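Local coordinates for fiber protein (Duck adenovirus 1, PDB 6ITX), which forms the trimeric head of the avian adenovirus fibre and probably attaches the virus to a receptor on the host cell, at residues Q90-N102 with A182-F196. Residues are numbered along the deposited sequence; the frame is centred on the assembly and turned at random.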
loop_
_atom_site.group_PDB
_atom_site.type_symbol
_atom_site.label_atom_id
_atom_site.label_comp_id
_atom_site.label_asym_id
_atom_site.label_seq_id
_atom_site.Cartn_x
_atom_site.Cartn_y
_atom_site.Cartn_z
ATOM N N GLN A 90 -17.021 11.906 -19.221
ATOM C CA GLN A 90 -16.204 10.773 -19.637
ATOM C C GLN A 90 -14.792 10.872 -19.041
ATOM O O GLN A 90 -13.952 9.991 -19.283
ATOM C CB GLN A 90 -16.185 10.714 -21.182
ATOM C CG GLN A 90 -15.520 9.505 -21.969
ATOM C CD GLN A 90 -15.407 8.156 -21.234
ATOM O OE1 GLN A 90 -14.330 7.798 -20.745
ATOM N NE2 GLN A 90 -16.498 7.395 -21.195
ATOM N N THR A 91 -14.519 11.930 -18.269
ATOM C CA THR A 91 -13.257 12.109 -17.557
ATOM C C THR A 91 -13.526 12.186 -16.055
ATOM O O THR A 91 -14.230 13.107 -15.600
ATOM C CB THR A 91 -12.530 13.370 -18.027
ATOM O OG1 THR A 91 -13.308 14.505 -17.666
ATOM C CG2 THR A 91 -12.353 13.366 -19.526
ATOM N N PRO A 92 -13.013 11.250 -15.253
ATOM C CA PRO A 92 -13.221 11.324 -13.799
ATOM C C PRO A 92 -12.401 12.440 -13.166
ATOM O O PRO A 92 -11.211 12.605 -13.452
ATOM C CB PRO A 92 -12.770 9.941 -13.307
ATOM C CG PRO A 92 -12.835 9.061 -14.525
ATOM C CD PRO A 92 -12.475 9.944 -15.670
ATOM N N LEU A 93 -13.050 13.201 -12.286
ATOM C CA LEU A 93 -12.436 14.349 -11.633
ATOM C C LEU A 93 -11.792 13.931 -10.316
ATOM O O LEU A 93 -12.450 13.353 -9.445
ATOM C CB LEU A 93 -13.482 15.445 -11.386
ATOM C CG LEU A 93 -13.134 16.398 -10.224
ATOM C CD1 LEU A 93 -12.044 17.401 -10.622
ATOM C CD2 LEU A 93 -14.358 17.113 -9.613
ATOM N N THR A 94 -10.513 14.232 -10.162
ATOM C CA THR A 94 -9.878 14.004 -8.870
ATOM C C THR A 94 -10.465 14.965 -7.841
ATOM O O THR A 94 -10.370 16.183 -8.002
ATOM C CB THR A 94 -8.367 14.177 -8.990
ATOM O OG1 THR A 94 -7.806 13.002 -9.592
ATOM C CG2 THR A 94 -7.732 14.398 -7.631
ATOM N N ARG A 95 -11.086 14.427 -6.795
ATOM C CA ARG A 95 -11.680 15.229 -5.735
ATOM C C ARG A 95 -10.847 15.113 -4.469
ATOM O O ARG A 95 -10.163 14.108 -4.244
ATOM C CB ARG A 95 -13.124 14.802 -5.448
ATOM C CG ARG A 95 -13.869 14.487 -6.710
ATOM C CD ARG A 95 -15.362 14.388 -6.543
ATOM N NE ARG A 95 -15.925 14.045 -7.843
ATOM C CZ ARG A 95 -16.684 14.857 -8.572
ATOM N NH1 ARG A 95 -17.117 14.458 -9.759
ATOM N NH2 ARG A 95 -17.018 16.064 -8.110
ATOM N N ILE A 96 -10.910 16.152 -3.640
ATOM C CA ILE A 96 -10.065 16.256 -2.462
ATOM C C ILE A 96 -10.892 16.774 -1.297
ATOM O O ILE A 96 -11.625 17.757 -1.439
ATOM C CB ILE A 96 -8.870 17.190 -2.705
ATOM C CG1 ILE A 96 -8.224 16.917 -4.071
ATOM C CG2 ILE A 96 -7.869 17.070 -1.556
ATOM C CD1 ILE A 96 -6.842 17.488 -4.190
ATOM N N ILE A 97 -10.787 16.105 -0.146
ATOM C CA ILE A 97 -11.289 16.623 1.118
ATOM C C ILE A 97 -10.229 16.347 2.166
ATOM O O ILE A 97 -9.352 15.502 1.989
ATOM C CB ILE A 97 -12.638 16.010 1.593
ATOM C CG1 ILE A 97 -12.484 14.519 1.930
ATOM C CG2 ILE A 97 -13.771 16.294 0.608
ATOM C CD1 ILE A 97 -13.638 13.953 2.732
ATOM N N SER A 98 -10.336 17.058 3.278
ATOM C CA SER A 98 -9.457 16.839 4.409
ATOM C C SER A 98 -10.236 17.056 5.700
ATOM O O SER A 98 -11.248 17.763 5.729
ATOM C CB SER A 98 -8.233 17.764 4.339
ATOM O OG SER A 98 -8.588 19.078 4.697
ATOM N N MET A 99 -9.772 16.414 6.771
ATOM C CA MET A 99 -10.400 16.572 8.073
ATOM C C MET A 99 -9.336 16.738 9.143
ATOM O O MET A 99 -8.232 16.204 9.030
ATOM C CB MET A 99 -11.294 15.383 8.400
ATOM C CG MET A 99 -11.838 14.718 7.154
ATOM S SD MET A 99 -12.696 13.207 7.559
ATOM C CE MET A 99 -13.236 12.773 5.931
ATOM N N GLY A 100 -9.674 17.485 10.181
ATOM C CA GLY A 100 -8.714 17.751 11.217
ATOM C C GLY A 100 -7.798 18.896 10.837
ATOM O O GLY A 100 -8.053 19.659 9.900
ATOM N N ASN A 101 -6.695 18.996 11.575
ATOM C CA ASN A 101 -5.824 20.167 11.560
ATOM C C ASN A 101 -4.393 19.695 11.361
ATOM O O ASN A 101 -3.791 19.131 12.286
ATOM C CB ASN A 101 -5.970 20.949 12.864
ATOM C CG ASN A 101 -4.907 22.003 13.042
ATOM O OD1 ASN A 101 -4.341 22.513 12.079
ATOM N ND2 ASN A 101 -4.648 22.360 14.285
ATOM N N ASN A 102 -3.836 19.947 10.173
ATOM C CA ASN A 102 -2.479 19.473 9.920
ATOM C C ASN A 102 -1.422 20.197 10.746
ATOM O O ASN A 102 -0.258 19.789 10.711
ATOM C CB ASN A 102 -2.116 19.586 8.440
ATOM C CG ASN A 102 -2.086 21.018 7.945
ATOM O OD1 ASN A 102 -2.348 21.951 8.703
ATOM N ND2 ASN A 102 -1.786 21.198 6.662
ATOM N N ALA A 182 -16.022 19.319 10.479
ATOM C CA ALA A 182 -16.524 19.156 9.128
ATOM C C ALA A 182 -15.347 18.903 8.187
ATOM O O ALA A 182 -14.232 19.360 8.437
ATOM C CB ALA A 182 -17.286 20.402 8.685
ATOM N N PRO A 183 -15.548 18.161 7.110
ATOM C CA PRO A 183 -14.498 18.105 6.096
ATOM C C PRO A 183 -14.334 19.482 5.467
ATOM O O PRO A 183 -15.169 20.375 5.632
ATOM C CB PRO A 183 -15.008 17.065 5.085
ATOM C CG PRO A 183 -16.223 16.447 5.700
ATOM C CD PRO A 183 -16.758 17.435 6.698
ATOM N N VAL A 184 -13.220 19.659 4.769
ATOM C CA VAL A 184 -12.927 20.878 4.029
ATOM C C VAL A 184 -12.698 20.421 2.605
ATOM O O VAL A 184 -11.747 19.677 2.334
ATOM C CB VAL A 184 -11.699 21.630 4.574
ATOM C CG1 VAL A 184 -11.230 22.666 3.576
ATOM C CG2 VAL A 184 -11.989 22.265 5.928
ATOM N N VAL A 185 -13.569 20.835 1.699
ATOM C CA VAL A 185 -13.484 20.373 0.324
ATOM C C VAL A 185 -12.486 21.242 -0.422
ATOM O O VAL A 185 -12.704 22.448 -0.567
ATOM C CB VAL A 185 -14.859 20.416 -0.344
ATOM C CG1 VAL A 185 -14.775 19.835 -1.750
ATOM C CG2 VAL A 185 -15.862 19.677 0.507
ATOM N N TRP A 186 -11.386 20.626 -0.894
ATOM C CA TRP A 186 -10.389 21.277 -1.742
ATOM C C TRP A 186 -10.585 21.023 -3.229
ATOM O O TRP A 186 -9.981 21.730 -4.038
ATOM C CB TRP A 186 -8.967 20.836 -1.382
ATOM C CG TRP A 186 -8.595 21.085 0.027
ATOM C CD1 TRP A 186 -8.687 20.204 1.059
ATOM C CD2 TRP A 186 -8.063 22.292 0.576
ATOM N NE1 TRP A 186 -8.257 20.786 2.220
ATOM C CE2 TRP A 186 -7.870 22.073 1.953
ATOM C CE3 TRP A 186 -7.737 23.538 0.044
ATOM C CZ2 TRP A 186 -7.361 23.057 2.805
ATOM C CZ3 TRP A 186 -7.224 24.513 0.893
ATOM C CH2 TRP A 186 -7.040 24.264 2.253
ATOM N N SER A 187 -11.381 20.036 -3.619
ATOM C CA SER A 187 -11.758 19.908 -5.025
ATOM C C SER A 187 -13.129 19.258 -5.115
ATOM O O SER A 187 -13.317 18.156 -4.589
ATOM C CB SER A 187 -10.728 19.100 -5.802
ATOM O OG SER A 187 -11.171 18.851 -7.124
ATOM N N GLY A 188 -14.078 19.947 -5.754
ATOM C CA GLY A 188 -15.409 19.423 -6.009
ATOM C C GLY A 188 -16.510 20.252 -5.359
ATOM O O GLY A 188 -16.264 21.193 -4.605
ATOM N N ASP A 189 -17.759 19.861 -5.666
ATOM C CA ASP A 189 -18.974 20.483 -5.144
ATOM C C ASP A 189 -18.995 20.503 -3.633
ATOM O O ASP A 189 -18.106 19.950 -2.984
ATOM C CB ASP A 189 -20.230 19.735 -5.599
ATOM C CG ASP A 189 -20.248 19.472 -7.080
ATOM O OD1 ASP A 189 -21.354 19.497 -7.667
ATOM O OD2 ASP A 189 -19.163 19.216 -7.662
ATOM N N SER A 190 -20.032 21.116 -3.067
ATOM C CA SER A 190 -20.347 20.848 -1.673
ATOM C C SER A 190 -20.881 19.434 -1.481
ATOM O O SER A 190 -20.989 18.979 -0.338
ATOM C CB SER A 190 -21.348 21.880 -1.142
ATOM O OG SER A 190 -22.570 21.828 -1.856
ATOM N N ASN A 191 -21.206 18.733 -2.569
ATOM C CA ASN A 191 -21.592 17.332 -2.500
ATOM C C ASN A 191 -20.406 16.400 -2.281
ATOM O O ASN A 191 -20.612 15.231 -1.924
ATOM C CB ASN A 191 -22.315 16.930 -3.783
ATOM C CG ASN A 191 -23.813 17.113 -3.684
ATOM O OD1 ASN A 191 -24.358 17.303 -2.586
ATOM N ND2 ASN A 191 -24.494 17.053 -4.829
ATOM N N THR A 192 -19.182 16.898 -2.470
ATOM C CA THR A 192 -18.015 16.025 -2.559
ATOM C C THR A 192 -17.817 15.094 -1.368
ATOM O O THR A 192 -17.419 13.941 -1.598
ATOM C CB THR A 192 -16.769 16.882 -2.794
ATOM O OG1 THR A 192 -16.819 17.410 -4.126
ATOM C CG2 THR A 192 -15.492 16.053 -2.617
ATOM N N PRO A 193 -18.063 15.493 -0.109
ATOM C CA PRO A 193 -17.895 14.529 0.992
ATOM C C PRO A 193 -18.555 13.178 0.753
ATOM O O PRO A 193 -17.987 12.145 1.141
ATOM C CB PRO A 193 -18.518 15.269 2.180
ATOM C CG PRO A 193 -18.186 16.653 1.916
ATOM C CD PRO A 193 -18.351 16.837 0.423
ATOM N N LEU A 194 -19.716 13.154 0.093
ATOM C CA LEU A 194 -20.440 11.903 -0.100
ATOM C C LEU A 194 -19.679 10.913 -0.971
ATOM O O LEU A 194 -19.962 9.710 -0.915
ATOM C CB LEU A 194 -21.817 12.186 -0.706
ATOM C CG LEU A 194 -22.741 13.079 0.122
ATOM C CD1 LEU A 194 -24.060 13.202 -0.578
ATOM C CD2 LEU A 194 -22.935 12.522 1.527
ATOM N N TYR A 195 -18.718 11.377 -1.769
ATOM C CA TYR A 195 -17.964 10.457 -2.613
ATOM C C TYR A 195 -16.980 9.628 -1.813
ATOM O O TYR A 195 -16.404 8.680 -2.364
ATOM C CB TYR A 195 -17.213 11.218 -3.710
ATOM C CG TYR A 195 -18.062 11.548 -4.919
ATOM C CD1 TYR A 195 -19.409 11.882 -4.779
ATOM C CD2 TYR A 195 -17.520 11.527 -6.195
ATOM C CE1 TYR A 195 -20.193 12.182 -5.882
ATOM C CE2 TYR A 195 -18.290 11.837 -7.308
ATOM C CZ TYR A 195 -19.627 12.164 -7.148
ATOM O OH TYR A 195 -20.400 12.462 -8.251
ATOM N N PHE A 196 -16.781 9.969 -0.541
ATOM C CA PHE A 196 -15.793 9.342 0.320
ATOM C C PHE A 196 -16.429 8.476 1.403
ATOM O O PHE A 196 -15.753 8.102 2.370
ATOM C CB PHE A 196 -14.902 10.407 0.959
ATOM C CG PHE A 196 -14.052 11.170 -0.016
ATOM C CD1 PHE A 196 -14.553 12.293 -0.657
ATOM C CD2 PHE A 196 -12.738 10.792 -0.255
ATOM C CE1 PHE A 196 -13.779 13.014 -1.530
ATOM C CE2 PHE A 196 -11.951 11.501 -1.139
ATOM C CZ PHE A 196 -12.477 12.624 -1.775
HETATM O O HOH W 1 -11.761 19.341 8.926
#
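I96 and S98 pair with S187 and V184 as the hydrogen-bonded positions of two antiparallel strands. V184 N bonds S98 O at 2.9 Å, and S98 N bonds V184 O in return. I96 N bonds S187 O. I96 O takes two donors, S187 N at 3.2 Å and W186 N at 2.9 Å. W186 N comes from above the carbonyl plane, while S187 N lies nearer to it. W186 and S187 both facing I96 make a classic beta bulge, which shifts the register by one residue before I97 pairs with V185. The short strand borders strand 95-100, whose other edge bonds strand 118-131 in the beta-sheet of the fibre head.

The two bulge residues also make side-chain hydrogen bonds. W186 NE1 donates to S98 OG at 3.0 Å, with the hydroxyl oxygen in the indole plane. S187 OG, anti to its own N (chi1 173°), donates to T94 O at 2.9 Å.

Most of the apolar packing lies on the I97 face; on the other, I96 CB meets W186 CB. I97 CG1 sits over the centre of the F196 ring, 3.9 Å from the centroid, in a CH-pi contact. I97 CG2 meets V185 CG2 and T192 CG2, and CD1 reaches P183 CB.

The R95 side chain, extended from CG to NE, passes Y195 toward D189. Y195 CE2 comes over one face of the guanidinium, 3.3 Å from R95 NE, with the planes 58° apart. L93 CD2 lies on the opposite face, toward the rim. R95 NH2 makes a long salt bridge of 3.8 Å to D189 OD2. S187 also packs on P92 of a second subunit.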